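Long-range contact in taurine:2-oxoglutarate aminotransferase (Bifidobacterium kashiwanohense PV20-2, PDB 6JIX), which probably transfers the amino group of taurine to 2-oxoglutarate, using pyridoxal 5'-phosphate as cofactor: residues Cys251-Ala256 against Lys263-Gln268. Residues are numbered along the deposited sequence; the frame is centred on the assembly and turned at random.
Sequences CDEVMA and KMFAWQ. With PLP (pyridoxal-5'-phosphate), chain G.
Glu253, which follows Asp252 of strand 248-252, turns its carboxylate onto the backbone N-H groups of Ala266 and Trp267, where a 3-10 segment begins. The strand belongs to the central mixed sheet of a class-III, fold-type I aminotransferase, and the same turn carries the cofactor on its other flank.

The polar part is a two-pronged grip. Ala266 N donates to Glu253 OE1 at 2.6 Å and Trp267 N to Glu253 OE2 at 2.8 Å, each on the syn side but tilted out of the carboxylate plane, by 16° and 24°. Using both oxygens on successive amides fixes the rotation of the carboxylate, and Ser220 OG adds a further hydrogen bond to OE2. The chain reaches this position through a bend at chi2 (-84°). Two N-H groups at the start of the 3-10 segment would probably favour the charged form of this buried acid. The carboxylate stands almost perpendicular to the Trp267 indole, OE2 meeting the ring edge at CD1, while OE1 lies at the edge of the Phe265 ring.

Two apolar pairs join the segments as well. Cys251 SG approaches Trp267 CB at 4.1 Å and makes an oblique sulfur-aromatic contact with the five-membered ring. Ala256 and Ala266 touch methyl to methyl, CB to CB at 3.5 Å. Phe277 of the neighbouring strand 276-279 meets the rings of both Phe265 and Trp267.

On the cofactor side, Asp252 OD2 approaches PLP N1 at 2.7 Å, the aspartate-pyridine pairing characteristic of this fold, and Asn120 ND2 and His144 ND1 hydrogen-bond to OD2. Asp252 OD1 closes an Asx turn with Val254 N, and the Val254 side chain lies against the pyridine ring.

Water completes the contact: a single molecule donates to Ala256 O at 2.8 Å and to Lys263 O at 2.7 Å.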
loop_
_atom_site.group_PDB
_atom_site.type_symbol
_atom_site.label_atom_id
_atom_site.label_comp_id
_atom_site.label_asym_id
_atom_site.label_seq_id
_atom_site.Cartn_x
_atom_site.Cartn_y
_atom_site.Cartn_z
ATOM N N CYS A 251 -7.640 -15.620 -7.623
ATOM C CA CYS A 251 -7.142 -15.082 -8.879
ATOM C C CYS A 251 -6.683 -13.647 -8.664
ATOM O O CYS A 251 -7.362 -12.858 -8.000
ATOM C CB CYS A 251 -8.208 -15.120 -9.974
ATOM S SG CYS A 251 -8.651 -16.756 -10.505
ATOM N N ASP A 252 -5.518 -13.324 -9.220
ATOM C CA ASP A 252 -4.967 -11.975 -9.168
ATOM C C ASP A 252 -5.405 -11.232 -10.435
ATOM O O ASP A 252 -4.934 -11.531 -11.536
ATOM C CB ASP A 252 -3.445 -12.052 -9.020
ATOM C CG ASP A 252 -2.785 -10.687 -8.905
ATOM O OD1 ASP A 252 -3.358 -9.700 -9.416
ATOM O OD2 ASP A 252 -1.677 -10.608 -8.321
ATOM N N GLU A 253 -6.306 -10.261 -10.279
ATOM C CA GLU A 253 -6.788 -9.443 -11.384
ATOM C C GLU A 253 -6.127 -8.074 -11.410
ATOM O O GLU A 253 -6.613 -7.175 -12.103
ATOM C CB GLU A 253 -8.308 -9.256 -11.306
ATOM C CG GLU A 253 -9.127 -10.518 -11.431
ATOM C CD GLU A 253 -9.357 -10.906 -12.867
ATOM O OE1 GLU A 253 -9.562 -9.992 -13.690
ATOM O OE2 GLU A 253 -9.322 -12.121 -13.176
ATOM N N VAL A 254 -5.025 -7.893 -10.680
ATOM C CA VAL A 254 -4.436 -6.561 -10.568
ATOM C C VAL A 254 -4.121 -5.995 -11.953
ATOM O O VAL A 254 -4.382 -4.817 -12.235
ATOM C CB VAL A 254 -3.189 -6.597 -9.661
ATOM C CG1 VAL A 254 -2.316 -5.361 -9.888
ATOM C CG2 VAL A 254 -3.605 -6.699 -8.198
ATOM N N MET A 255 -3.536 -6.808 -12.830
ATOM C CA MET A 255 -3.181 -6.346 -14.163
ATOM C C MET A 255 -4.238 -6.670 -15.213
ATOM O O MET A 255 -4.463 -5.868 -16.120
ATOM C CB MET A 255 -1.836 -6.940 -14.601
ATOM C CG MET A 255 -1.488 -6.595 -16.041
ATOM S SD MET A 255 0.276 -6.672 -16.448
ATOM C CE MET A 255 0.943 -5.709 -15.096
ATOM N N ALA A 256 -4.908 -7.809 -15.100
ATOM C CA ALA A 256 -5.812 -8.270 -16.144
ATOM C C ALA A 256 -7.260 -7.863 -15.905
ATOM O O ALA A 256 -8.120 -8.194 -16.730
ATOM C CB ALA A 256 -5.721 -9.791 -16.292
ATOM N N LYS A 263 -13.372 -8.803 -20.983
ATOM C CA LYS A 263 -14.356 -9.068 -19.949
ATOM C C LYS A 263 -14.017 -8.193 -18.749
ATOM O O LYS A 263 -12.897 -7.682 -18.628
ATOM C CB LYS A 263 -14.358 -10.564 -19.566
ATOM C CG LYS A 263 -15.087 -11.487 -20.561
ATOM C CD LYS A 263 -16.405 -12.002 -19.965
ATOM C CE LYS A 263 -17.136 -12.921 -20.914
ATOM N NZ LYS A 263 -16.160 -13.534 -21.832
ATOM N N MET A 264 -14.991 -7.975 -17.865
ATOM C CA MET A 264 -14.702 -7.103 -16.727
ATOM C C MET A 264 -13.552 -7.659 -15.883
ATOM O O MET A 264 -12.640 -6.922 -15.496
ATOM C CB MET A 264 -15.950 -6.876 -15.878
ATOM C CG MET A 264 -15.767 -5.776 -14.827
ATOM S SD MET A 264 -15.839 -4.052 -15.450
ATOM C CE MET A 264 -16.741 -4.280 -16.986
ATOM N N PHE A 265 -13.564 -8.958 -15.601
ATOM C CA PHE A 265 -12.438 -9.606 -14.951
ATOM C C PHE A 265 -11.950 -10.738 -15.838
ATOM O O PHE A 265 -12.751 -11.442 -16.456
ATOM C CB PHE A 265 -12.820 -10.124 -13.564
ATOM C CG PHE A 265 -13.288 -9.044 -12.636
ATOM C CD1 PHE A 265 -12.435 -8.003 -12.277
ATOM C CD2 PHE A 265 -14.589 -9.044 -12.139
ATOM C CE1 PHE A 265 -12.869 -6.980 -11.419
ATOM C CE2 PHE A 265 -15.029 -8.025 -11.288
ATOM C CZ PHE A 265 -14.167 -6.993 -10.933
ATOM N N ALA A 266 -10.629 -10.892 -15.928
ATOM C CA ALA A 266 -10.088 -11.908 -16.823
ATOM C C ALA A 266 -10.543 -13.304 -16.422
ATOM O O ALA A 266 -10.809 -14.139 -17.294
ATOM C CB ALA A 266 -8.559 -11.830 -16.876
ATOM N N TRP A 267 -10.693 -13.575 -15.124
ATOM C CA TRP A 267 -11.152 -14.914 -14.786
ATOM C C TRP A 267 -12.526 -15.196 -15.395
ATOM O O TRP A 267 -12.897 -16.363 -15.555
ATOM C CB TRP A 267 -11.144 -15.136 -13.265
ATOM C CG TRP A 267 -12.023 -14.233 -12.464
ATOM C CD1 TRP A 267 -11.635 -13.136 -11.746
ATOM C CD2 TRP A 267 -13.442 -14.363 -12.258
ATOM N NE1 TRP A 267 -12.722 -12.562 -11.129
ATOM C CE2 TRP A 267 -13.842 -13.297 -11.420
ATOM C CE3 TRP A 267 -14.414 -15.265 -12.710
ATOM C CZ2 TRP A 267 -15.172 -13.111 -11.029
ATOM C CZ3 TRP A 267 -15.734 -15.078 -12.321
ATOM C CH2 TRP A 267 -16.099 -14.008 -11.490
ATOM N N GLN A 268 -13.251 -14.160 -15.821
ATOM C CA GLN A 268 -14.533 -14.374 -16.482
ATOM C C GLN A 268 -14.379 -14.949 -17.890
ATOM O O GLN A 268 -15.396 -15.263 -18.518
ATOM C CB GLN A 268 -15.326 -13.067 -16.541
ATOM C CG GLN A 268 -16.084 -12.758 -15.257
ATOM C CD GLN A 268 -16.371 -11.267 -15.093
ATOM O OE1 GLN A 268 -15.873 -10.443 -15.866
ATOM N NE2 GLN A 268 -17.173 -10.916 -14.087
HETATM N N1 PLP G . -0.273 -8.439 -9.204
HETATM C C2 PLP G . -0.040 -8.274 -10.510
HETATM C C2A PLP G . -0.621 -9.239 -11.528
HETATM C C3 PLP G . 0.756 -7.195 -10.967
HETATM O O3 PLP G . 1.019 -7.001 -12.310
HETATM C C4 PLP G . 1.288 -6.302 -10.064
HETATM C C4A PLP G . 2.155 -5.127 -10.601
HETATM O O4A PLP G . 2.763 -5.238 -11.667
HETATM C C5 PLP G . 1.010 -6.517 -8.678
HETATM C C6 PLP G . 0.214 -7.597 -8.275
HETATM C C5A PLP G . 1.592 -5.519 -7.611
HETATM O O4P PLP G . 0.763 -4.402 -7.648
HETATM P P PLP G . 1.249 -3.009 -6.959
HETATM O O1P PLP G . 0.145 -2.044 -6.928
HETATM O O2P PLP G . 1.576 -3.198 -5.530
HETATM O O3P PLP G . 2.596 -2.439 -7.790
HETATM O O HOH W 1 -10.322 -8.290 -18.468
#